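Local coordinates for protein L-Ribose isomerase (PDB 4Q0S) that isomerises L-ribose as its preferred substrate, probably interconverting it with the matching ketose, on a metal-binding cupin barrel, at residues 70-75 with 169-174; 191-194 with 198-201; 34-39 with 127-132. All coordinates share one frame; numbering follows the deposited sequence.

Contact 1 of 3, residues 70-75 with 169-174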
loop_
_atom_site.group_PDB
_atom_site.type_symbol
_atom_site.label_atom_id
_atom_site.label_comp_id
_atom_site.label_asym_id
_atom_site.label_seq_id
_atom_site.Cartn_x
_atom_site.Cartn_y
_atom_site.Cartn_z
ATOM N N PRO A 70 26.120 -13.661 3.626
ATOM C CA PRO A 70 26.353 -13.330 2.219
ATOM C C PRO A 70 26.314 -14.517 1.256
ATOM O O PRO A 70 27.246 -15.328 1.201
ATOM C CB PRO A 70 27.721 -12.654 2.247
ATOM C CG PRO A 70 28.425 -13.378 3.361
ATOM C CD PRO A 70 27.345 -13.459 4.425
ATOM N N TYR A 71 25.219 -14.618 0.508
ATOM C CA TYR A 71 25.052 -15.670 -0.484
ATOM C C TYR A 71 24.418 -15.044 -1.718
ATOM O O TYR A 71 23.843 -13.955 -1.641
ATOM C CB TYR A 71 24.174 -16.797 0.065
ATOM C CG TYR A 71 24.912 -17.719 1.014
ATOM C CD1 TYR A 71 25.760 -18.717 0.526
ATOM C CD2 TYR A 71 24.798 -17.569 2.395
ATOM C CE1 TYR A 71 26.481 -19.542 1.391
ATOM C CE2 TYR A 71 25.514 -18.387 3.272
ATOM C CZ TYR A 71 26.355 -19.371 2.760
ATOM O OH TYR A 71 27.077 -20.174 3.616
ATOM N N GLU A 72 24.542 -15.719 -2.858
ATOM C CA GLU A 72 23.982 -15.206 -4.096
ATOM C C GLU A 72 22.743 -16.017 -4.458
ATOM O O GLU A 72 22.825 -17.138 -4.976
ATOM C CB GLU A 72 25.050 -15.242 -5.204
ATOM C CG GLU A 72 26.336 -14.542 -4.742
ATOM C CD GLU A 72 27.430 -14.438 -5.797
ATOM O OE1 GLU A 72 27.473 -15.273 -6.724
ATOM O OE2 GLU A 72 28.261 -13.515 -5.677
ATOM N N ALA A 73 21.591 -15.426 -4.151
ATOM C CA ALA A 73 20.294 -16.039 -4.386
ATOM C C ALA A 73 19.234 -14.942 -4.315
ATOM O O ALA A 73 19.393 -13.951 -3.592
ATOM C CB ALA A 73 20.023 -17.100 -3.334
ATOM N N MET A 74 18.146 -15.124 -5.054
ATOM C CA MET A 74 17.092 -14.125 -5.080
ATOM C C MET A 74 15.839 -14.709 -5.690
ATOM O O MET A 74 15.845 -15.823 -6.217
ATOM C CB MET A 74 17.523 -12.941 -5.941
ATOM C CG MET A 74 17.528 -13.295 -7.425
ATOM S SD MET A 74 18.336 -12.080 -8.462
ATOM C CE MET A 74 17.191 -10.699 -8.257
ATOM N N ILE A 75 14.772 -13.923 -5.638
ATOM C CA ILE A 75 13.500 -14.332 -6.207
ATOM C C ILE A 75 13.107 -13.317 -7.262
ATOM O O ILE A 75 13.315 -12.119 -7.079
ATOM C CB ILE A 75 12.386 -14.373 -5.135
ATOM C CG1 ILE A 75 12.664 -15.502 -4.147
ATOM C CG2 ILE A 75 11.021 -14.541 -5.805
ATOM C CD1 ILE A 75 11.608 -15.652 -3.094
ATOM N N LYS A 169 31.548 -16.195 0.184
ATOM C CA LYS A 169 32.816 -16.912 0.238
ATOM C C LYS A 169 33.087 -17.576 -1.101
ATOM O O LYS A 169 32.250 -18.319 -1.616
ATOM C CB LYS A 169 32.785 -17.981 1.335
ATOM C CG LYS A 169 32.536 -17.448 2.735
ATOM C CD LYS A 169 33.625 -16.481 3.173
ATOM C CE LYS A 169 33.436 -16.077 4.626
ATOM N NZ LYS A 169 32.052 -15.577 4.874
ATOM N N GLY A 170 34.260 -17.309 -1.662
ATOM C CA GLY A 170 34.616 -17.899 -2.939
ATOM C C GLY A 170 34.063 -17.145 -4.132
ATOM O O GLY A 170 34.183 -17.605 -5.266
ATOM N N ARG A 171 33.457 -15.988 -3.883
ATOM C CA ARG A 171 32.884 -15.173 -4.955
ATOM C C ARG A 171 33.414 -13.742 -4.866
ATOM O O ARG A 171 33.095 -12.901 -5.705
ATOM C CB ARG A 171 31.350 -15.137 -4.835
ATOM C CG ARG A 171 30.652 -16.490 -4.912
ATOM C CD ARG A 171 30.686 -17.058 -6.319
ATOM N NE ARG A 171 30.075 -18.381 -6.388
ATOM C CZ ARG A 171 28.803 -18.615 -6.695
ATOM N NH1 ARG A 171 27.985 -17.613 -6.973
ATOM N NH2 ARG A 171 28.349 -19.860 -6.736
ATOM N N GLU A 172 34.227 -13.472 -3.849
ATOM C CA GLU A 172 34.760 -12.133 -3.638
ATOM C C GLU A 172 35.331 -11.452 -4.875
ATOM O O GLU A 172 34.904 -10.354 -5.238
ATOM C CB GLU A 172 35.820 -12.147 -2.533
ATOM C CG GLU A 172 35.289 -12.584 -1.176
ATOM C CD GLU A 172 35.480 -14.064 -0.925
ATOM O OE1 GLU A 172 35.452 -14.841 -1.902
ATOM O OE2 GLU A 172 35.651 -14.452 0.253
ATOM N N SER A 173 36.288 -12.103 -5.526
ATOM C CA SER A 173 36.936 -11.532 -6.702
ATOM C C SER A 173 35.996 -11.187 -7.854
ATOM O O SER A 173 36.333 -10.358 -8.698
ATOM C CB SER A 173 38.033 -12.477 -7.204
ATOM O OG SER A 173 37.490 -13.698 -7.663
ATOM N N SER A 174 34.822 -11.808 -7.898
ATOM C CA SER A 174 33.890 -11.521 -8.981
ATOM C C SER A 174 33.377 -10.083 -8.900
ATOM O O SER A 174 32.853 -9.546 -9.876
ATOM C CB SER A 174 32.707 -12.498 -8.946
ATOM O OG SER A 174 31.899 -12.293 -7.799
HETATM O O HOH W 1 29.184 -17.192 1.673
HETATM O O HOH W 2 29.676 -13.941 -8.218
#
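Arg-171 and Glu-72 make the direct contact; just before it in the chain, a water links Lys-169 to Pro-70. That water accepts from Lys-169 N at 3.0 Å and donates to Pro-70 O at 2.7 Å, joining the two backbones where they are too far apart to bond. The chain then turns at Gly-170, where a side chain would be jammed against the carbonyl O of Lys-169; Arg-171 follows, directed at Glu-72. Arg-171 bends sharply at its second torsion (chi2 -72°), which folds the chain past the Glu-72 carboxylate: CB lies 3.6 Å from Glu-72 OE2, and farther out NH1 meets OE1. The modelled 2.4 Å between Arg-171 NH1 and Glu-72 OE1 is doubtful as a length, and the bond is bent, but the two charges clearly pair. OE1 comes in at the edge of the guanidinium, near its plane, while the carboxylate is turned 69° from that plane, so a single nitrogen makes the bond instead of a coplanar bidentate pair. The second terminal nitrogen, NH2, is salt-bridged to Asp-56 and hydrogen-bonded to the carbonyl of Phe-53. Three residues on, Ser-174 folds back to the Arg-171 carbonyl, its N bonding to Arg-171 O at 3.0 Å. A second water donates both to Ser-174 OG and, at 2.9 Å, to Glu-72 OE2, an oxygen also hydrogen-bonded to the Tyr-175 hydroxyl. Buried charge is therefore matched from both sides: Arg-171 lies between two acids, Glu-72 has a cation on one oxygen and neutral donors on the other, and such surroundings would be expected to keep the pair ionised while tying the 169-174 loop to the barrel wall.

Contact 2 of 3, residues 191-194 with 198-201. With CO (cobalt (II) ion), chain B; RB0 (D-ribitol), chain D; RB0 (D-ribitol), chain C.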
loop_
_atom_site.group_PDB
_atom_site.type_symbol
_atom_site.label_atom_id
_atom_site.label_comp_id
_atom_site.label_asym_id
_atom_site.label_seq_id
_atom_site.Cartn_x
_atom_site.Cartn_y
_atom_site.Cartn_z
ATOM N N PHE A 191 16.516 4.322 -11.588
ATOM C CA PHE A 191 17.945 4.146 -11.835
ATOM C C PHE A 191 18.213 3.258 -13.040
ATOM O O PHE A 191 17.804 2.093 -13.062
ATOM C CB PHE A 191 18.625 3.528 -10.613
ATOM C CG PHE A 191 20.120 3.629 -10.647
ATOM C CD1 PHE A 191 20.767 4.718 -10.072
ATOM C CD2 PHE A 191 20.886 2.647 -11.281
ATOM C CE1 PHE A 191 22.162 4.831 -10.126
ATOM C CE2 PHE A 191 22.275 2.750 -11.342
ATOM C CZ PHE A 191 22.913 3.844 -10.763
ATOM N N VAL A 192 18.921 3.801 -14.026
ATOM C CA VAL A 192 19.227 3.067 -15.251
ATOM C C VAL A 192 20.573 2.342 -15.262
ATOM O O VAL A 192 21.617 2.922 -14.973
ATOM C CB VAL A 192 19.181 4.012 -16.486
ATOM C CG1 VAL A 192 19.602 3.265 -17.750
ATOM C CG2 VAL A 192 17.777 4.571 -16.649
ATOM N N MET A 193 20.534 1.059 -15.596
ATOM C CA MET A 193 21.747 0.259 -15.699
ATOM C C MET A 193 21.838 -0.098 -17.179
ATOM O O MET A 193 21.158 -1.014 -17.646
ATOM C CB MET A 193 21.634 -1.015 -14.856
ATOM C CG MET A 193 22.875 -1.914 -14.897
ATOM S SD MET A 193 24.386 -1.070 -14.330
ATOM C CE MET A 193 23.939 -0.646 -12.611
ATOM N N HIS A 194 22.658 0.641 -17.924
ATOM C CA HIS A 194 22.792 0.379 -19.353
ATOM C C HIS A 194 23.356 -0.999 -19.635
ATOM O O HIS A 194 24.105 -1.565 -18.831
ATOM C CB HIS A 194 23.693 1.423 -20.024
ATOM C CG HIS A 194 23.064 2.774 -20.157
ATOM N ND1 HIS A 194 21.857 2.974 -20.792
ATOM C CD2 HIS A 194 23.486 3.996 -19.757
ATOM C CE1 HIS A 194 21.563 4.263 -20.779
ATOM N NE2 HIS A 194 22.535 4.905 -20.157
ATOM N N LEU A 198 28.758 -4.092 -16.063
ATOM C CA LEU A 198 28.796 -5.066 -14.983
ATOM C C LEU A 198 28.011 -4.505 -13.808
ATOM O O LEU A 198 28.144 -3.330 -13.461
ATOM C CB LEU A 198 30.231 -5.322 -14.530
ATOM C CG LEU A 198 31.147 -6.141 -15.437
ATOM C CD1 LEU A 198 32.585 -5.981 -14.960
ATOM C CD2 LEU A 198 30.722 -7.608 -15.412
ATOM N N HIS A 199 27.184 -5.340 -13.195
ATOM C CA HIS A 199 26.415 -4.893 -12.049
ATOM C C HIS A 199 26.023 -6.041 -11.137
ATOM O O HIS A 199 25.997 -7.205 -11.541
ATOM C CB HIS A 199 25.168 -4.116 -12.491
ATOM C CG HIS A 199 24.247 -4.889 -13.382
ATOM N ND1 HIS A 199 24.530 -5.147 -14.706
ATOM C CD2 HIS A 199 23.055 -5.482 -13.130
ATOM C CE1 HIS A 199 23.553 -5.867 -15.231
ATOM N NE2 HIS A 199 22.646 -6.084 -14.296
ATOM N N ALA A 200 25.752 -5.682 -9.889
ATOM C CA ALA A 200 25.348 -6.610 -8.852
ATOM C C ALA A 200 24.671 -5.752 -7.791
ATOM O O ALA A 200 24.830 -4.531 -7.775
ATOM C CB ALA A 200 26.573 -7.312 -8.257
ATOM N N PHE A 201 23.898 -6.380 -6.917
ATOM C CA PHE A 201 23.239 -5.634 -5.866
ATOM C C PHE A 201 22.840 -6.544 -4.723
ATOM O O PHE A 201 22.681 -7.749 -4.902
ATOM C CB PHE A 201 22.026 -4.877 -6.424
ATOM C CG PHE A 201 20.999 -5.749 -7.098
ATOM C CD1 PHE A 201 20.042 -6.433 -6.350
ATOM C CD2 PHE A 201 20.963 -5.854 -8.489
ATOM C CE1 PHE A 201 19.058 -7.207 -6.983
ATOM C CE2 PHE A 201 19.985 -6.624 -9.130
ATOM C CZ PHE A 201 19.030 -7.300 -8.373
HETATM CO CO CO B . 21.064 -7.697 -14.807
HETATM C C1 RB0 D . 19.267 9.685 -12.872
HETATM O O1 RB0 D . 18.111 10.420 -12.516
HETATM C C2 RB0 D . 19.415 8.510 -11.924
HETATM O O2 RB0 D . 19.427 8.993 -10.589
HETATM C C3 RB0 D . 20.714 7.751 -12.205
HETATM O O3 RB0 D . 21.831 8.605 -12.011
HETATM C C4 RB0 D . 20.767 7.148 -13.610
HETATM O O4 RB0 D . 19.543 6.490 -13.898
HETATM C C5 RB0 D . 21.924 6.158 -13.686
HETATM O O5 RB0 D . 21.938 5.519 -14.948
HETATM C C1 RB0 C . 19.251 -11.590 -12.775
HETATM O O1 RB0 C . 19.414 -12.997 -12.810
HETATM C C2 RB0 C . 18.099 -11.190 -13.685
HETATM O O2 RB0 C . 18.485 -11.331 -15.050
HETATM C C3 RB0 C . 17.650 -9.744 -13.387
HETATM O O3 RB0 C . 16.440 -9.464 -14.075
HETATM C C4 RB0 C . 18.706 -8.695 -13.755
HETATM O O4 RB0 C . 19.618 -9.235 -14.700
HETATM C C5 RB0 C . 19.457 -8.243 -12.505
HETATM O O5 RB0 C . 20.319 -7.150 -12.820
#
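Met-193 lays its CG over one face of the His-199 imidazole, 3.7 Å from the ring centroid and only 18° off the ring normal, a CH-pi contact. With CG anti to the backbone N (chi1 -180°) and the chain bent at both following torsions, the thioether curls back toward the histidine CB instead of continuing across the ring. SD consequently stands obliquely to the imidazole, and it touches His-199 CB at 3.6 Å, with the terminal methyl resting on that same carbon. The sulfur thus wraps the root of the histidine while CG covers its face. Both ring nitrogens are engaged: ND1 is hydrogen-bonded to the carbonyl of His-197, and NE2 binds the cobalt ion at 2.3 Å. Flanked in this way, the imidazole has little liberty to rotate. His-117, His-119 and Glu-124 supply the other protein ligands, and a ribitol completes the set with O4 at 2.1 Å and O5 at 2.2 Å from cobalt. O5 also lies in the plane of the His-199 ring, at its edge, and in the plane of Phe-201, whose CE2 approaches it at 3.7 Å. Along the outer edge of strand 191-193 a second ribitol is held by the backbone of Val-192, which donates through N to O4 in a nearly straight bond of 169° and accepts from O5 through its carbonyl; Phe-191 offers a ring face to C5 of this sugar alcohol. Strands 191-193 and 199-202 belong to different sheets, and Met-193 and His-199 point at each other across the interior between them. Three histidines and a glutamate around a metal inside a small beta barrel are typical of metal-binding cupins, here with ribitol coordinated to the metal, probably in place of the sugar substrate.

Contact 3 of 3, residues 34-39 with 127-132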
loop_
_atom_site.group_PDB
_atom_site.type_symbol
_atom_site.label_atom_id
_atom_site.label_comp_id
_atom_site.label_asym_id
_atom_site.label_seq_id
_atom_site.Cartn_x
_atom_site.Cartn_y
_atom_site.Cartn_z
ATOM N N LYS A 34 2.295 -8.987 -3.406
ATOM C CA LYS A 34 0.904 -8.579 -3.525
ATOM C C LYS A 34 0.600 -7.425 -2.577
ATOM O O LYS A 34 -0.053 -6.452 -2.958
ATOM C CB LYS A 34 -0.009 -9.776 -3.248
ATOM C CG LYS A 34 0.135 -10.847 -4.312
ATOM C CD LYS A 34 -0.892 -11.939 -4.179
ATOM C CE LYS A 34 -0.857 -12.835 -5.408
ATOM N NZ LYS A 34 -2.003 -13.773 -5.446
ATOM N N ALA A 35 1.094 -7.521 -1.348
ATOM C CA ALA A 35 0.881 -6.465 -0.370
ATOM C C ALA A 35 1.409 -5.137 -0.917
ATOM O O ALA A 35 0.829 -4.078 -0.674
ATOM C CB ALA A 35 1.596 -6.812 0.946
ATOM N N LEU A 36 2.510 -5.201 -1.659
ATOM C CA LEU A 36 3.122 -4.005 -2.229
ATOM C C LEU A 36 2.501 -3.664 -3.583
ATOM O O LEU A 36 3.036 -2.861 -4.347
ATOM C CB LEU A 36 4.633 -4.207 -2.361
ATOM C CG LEU A 36 5.366 -4.434 -1.036
ATOM C CD1 LEU A 36 6.764 -5.019 -1.298
ATOM C CD2 LEU A 36 5.455 -3.119 -0.258
ATOM N N ARG A 37 1.365 -4.292 -3.859
ATOM C CA ARG A 37 0.602 -4.087 -5.087
ATOM C C ARG A 37 1.264 -4.491 -6.401
ATOM O O ARG A 37 1.007 -3.870 -7.434
ATOM C CB ARG A 37 0.134 -2.627 -5.191
ATOM C CG ARG A 37 -0.699 -2.135 -3.998
ATOM C CD ARG A 37 -1.198 -0.708 -4.243
ATOM N NE ARG A 37 -2.018 -0.198 -3.143
ATOM C CZ ARG A 37 -3.271 -0.572 -2.901
ATOM N NH1 ARG A 37 -3.863 -1.466 -3.680
ATOM N NH2 ARG A 37 -3.940 -0.044 -1.889
ATOM N N TYR A 38 2.116 -5.513 -6.384
ATOM C CA TYR A 38 2.709 -5.963 -7.644
ATOM C C TYR A 38 1.708 -7.015 -8.148
ATOM O O TYR A 38 1.254 -7.865 -7.380
ATOM C CB TYR A 38 4.095 -6.592 -7.436
ATOM C CG TYR A 38 4.850 -6.742 -8.743
ATOM C CD1 TYR A 38 5.421 -5.630 -9.374
ATOM C CD2 TYR A 38 4.916 -7.971 -9.393
ATOM C CE1 TYR A 38 6.036 -5.744 -10.627
ATOM C CE2 TYR A 38 5.520 -8.097 -10.645
ATOM C CZ TYR A 38 6.078 -6.980 -11.258
ATOM O OH TYR A 38 6.660 -7.107 -12.507
ATOM N N PRO A 39 1.346 -6.965 -9.440
ATOM C CA PRO A 39 0.387 -7.915 -10.017
ATOM C C PRO A 39 0.919 -9.328 -10.227
ATOM O O PRO A 39 1.223 -9.724 -11.350
ATOM C CB PRO A 39 0.000 -7.245 -11.331
ATOM C CG PRO A 39 1.311 -6.624 -11.759
ATOM C CD PRO A 39 1.823 -6.012 -10.461
ATOM N N GLU A 127 13.576 0.422 -9.413
ATOM C CA GLU A 127 12.656 1.188 -8.588
ATOM C C GLU A 127 12.548 0.398 -7.285
ATOM O O GLU A 127 12.029 -0.714 -7.280
ATOM C CB GLU A 127 11.280 1.271 -9.260
ATOM C CG GLU A 127 10.233 2.021 -8.452
ATOM C CD GLU A 127 8.816 1.751 -8.933
ATOM O OE1 GLU A 127 8.577 1.792 -10.157
ATOM O OE2 GLU A 127 7.938 1.509 -8.079
ATOM N N VAL A 128 13.060 0.947 -6.188
ATOM C CA VAL A 128 12.977 0.242 -4.917
ATOM C C VAL A 128 11.571 0.420 -4.348
ATOM O O VAL A 128 11.064 1.536 -4.263
ATOM C CB VAL A 128 14.026 0.768 -3.901
ATOM C CG1 VAL A 128 13.817 0.104 -2.530
ATOM C CG2 VAL A 128 15.442 0.473 -4.415
ATOM N N VAL A 129 10.942 -0.688 -3.974
ATOM C CA VAL A 129 9.593 -0.645 -3.427
ATOM C C VAL A 129 9.631 -0.751 -1.912
ATOM O O VAL A 129 8.881 -0.064 -1.209
ATOM C CB VAL A 129 8.732 -1.792 -3.999
ATOM C CG1 VAL A 129 7.293 -1.685 -3.482
ATOM C CG2 VAL A 129 8.767 -1.750 -5.522
ATOM N N LEU A 130 10.516 -1.608 -1.413
ATOM C CA LEU A 130 10.668 -1.816 0.019
ATOM C C LEU A 130 12.127 -2.103 0.341
ATOM O O LEU A 130 12.817 -2.781 -0.423
ATOM C CB LEU A 130 9.800 -2.995 0.474
ATOM C CG LEU A 130 9.689 -3.182 1.986
ATOM C CD1 LEU A 130 8.768 -2.109 2.535
ATOM C CD2 LEU A 130 9.149 -4.567 2.317
ATOM N N GLY A 131 12.596 -1.590 1.476
ATOM C CA GLY A 131 13.975 -1.812 1.860
ATOM C C GLY A 131 14.891 -0.860 1.115
ATOM O O GLY A 131 14.449 0.179 0.629
ATOM N N GLU A 132 16.169 -1.206 1.025
ATOM C CA GLU A 132 17.132 -0.360 0.331
ATOM C C GLU A 132 17.989 -1.248 -0.536
ATOM O O GLU A 132 18.266 -2.393 -0.190
ATOM C CB GLU A 132 18.001 0.417 1.324
ATOM C CG GLU A 132 17.184 1.176 2.358
ATOM C CD GLU A 132 17.856 2.443 2.853
ATOM O OE1 GLU A 132 19.106 2.499 2.890
ATOM O OE2 GLU A 132 17.124 3.385 3.222
#
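Glu-127 OE1 takes salt bridges from Lys-190 and from Arg-214 of the second subunit, midway along strand 124-130, whose last two residues, Val-129 and Leu-130, pack against Leu-36. That packing is wholly apolar. Val-129 CG1 carries most of it, touching Leu-36 CB at 3.8 Å and lying 4.0 Å from both CD1 and CD2 of Leu-36. Leu-36 CG stands anti to its carbonyl carbon (chi1 -62°), which sends both methyls to that one CG1. The two side chains run past each other in opposite directions. Leu-130 comes in at about a right angle, and its CB meets Leu-36 CD1 at 4.1 Å. Neighbouring strand residues would normally face opposite ways, but Val-129 and Leu-130 both face Val-212 in a classic beta bulge, which turns both toward the leucine; Val-212 itself also touches Leu-36. On the other side, helix 19-35 has just ended. Arg-37, with positive phi, is the C-prime residue of a Schellman motif, its N bonded to Lys-34 O at 2.7 Å and Tyr-38 N to the carbonyl of Gly-33. Arg-37 NH2 goes on to bond Ala-35 O of the fourth subunit, while Leu-36 also packs on Ala-35 of the third. The contact is thus a Schellman-ended helix set on a bulged barrel strand, placed where the subunits of the tetramer converge.

How the contacts relate
From the N terminus, helix 19-35 runs into residues 34-39, which open contact 3. Residues 70-75 open contact 1 before contact 3 closes at 127-132, and contact 1 closes only at 169-174, so these two cross along the chain. Contact 2 follows both in series, from 191-194 to 198-201, closing a three-residue connection between the two sheets. Contact 3 ties the N-terminal helix to the outside of the six-stranded sheet, contact 1 ties a long loop to the start of strand 73-82, and contact 2 spans the two sheets. Contacts 1 and 2 meet inside the barrel, Met-74 CE lying 3.9 Å from Phe-201 CZ; contacts 2 and 3 sit on neighbouring strands without touching.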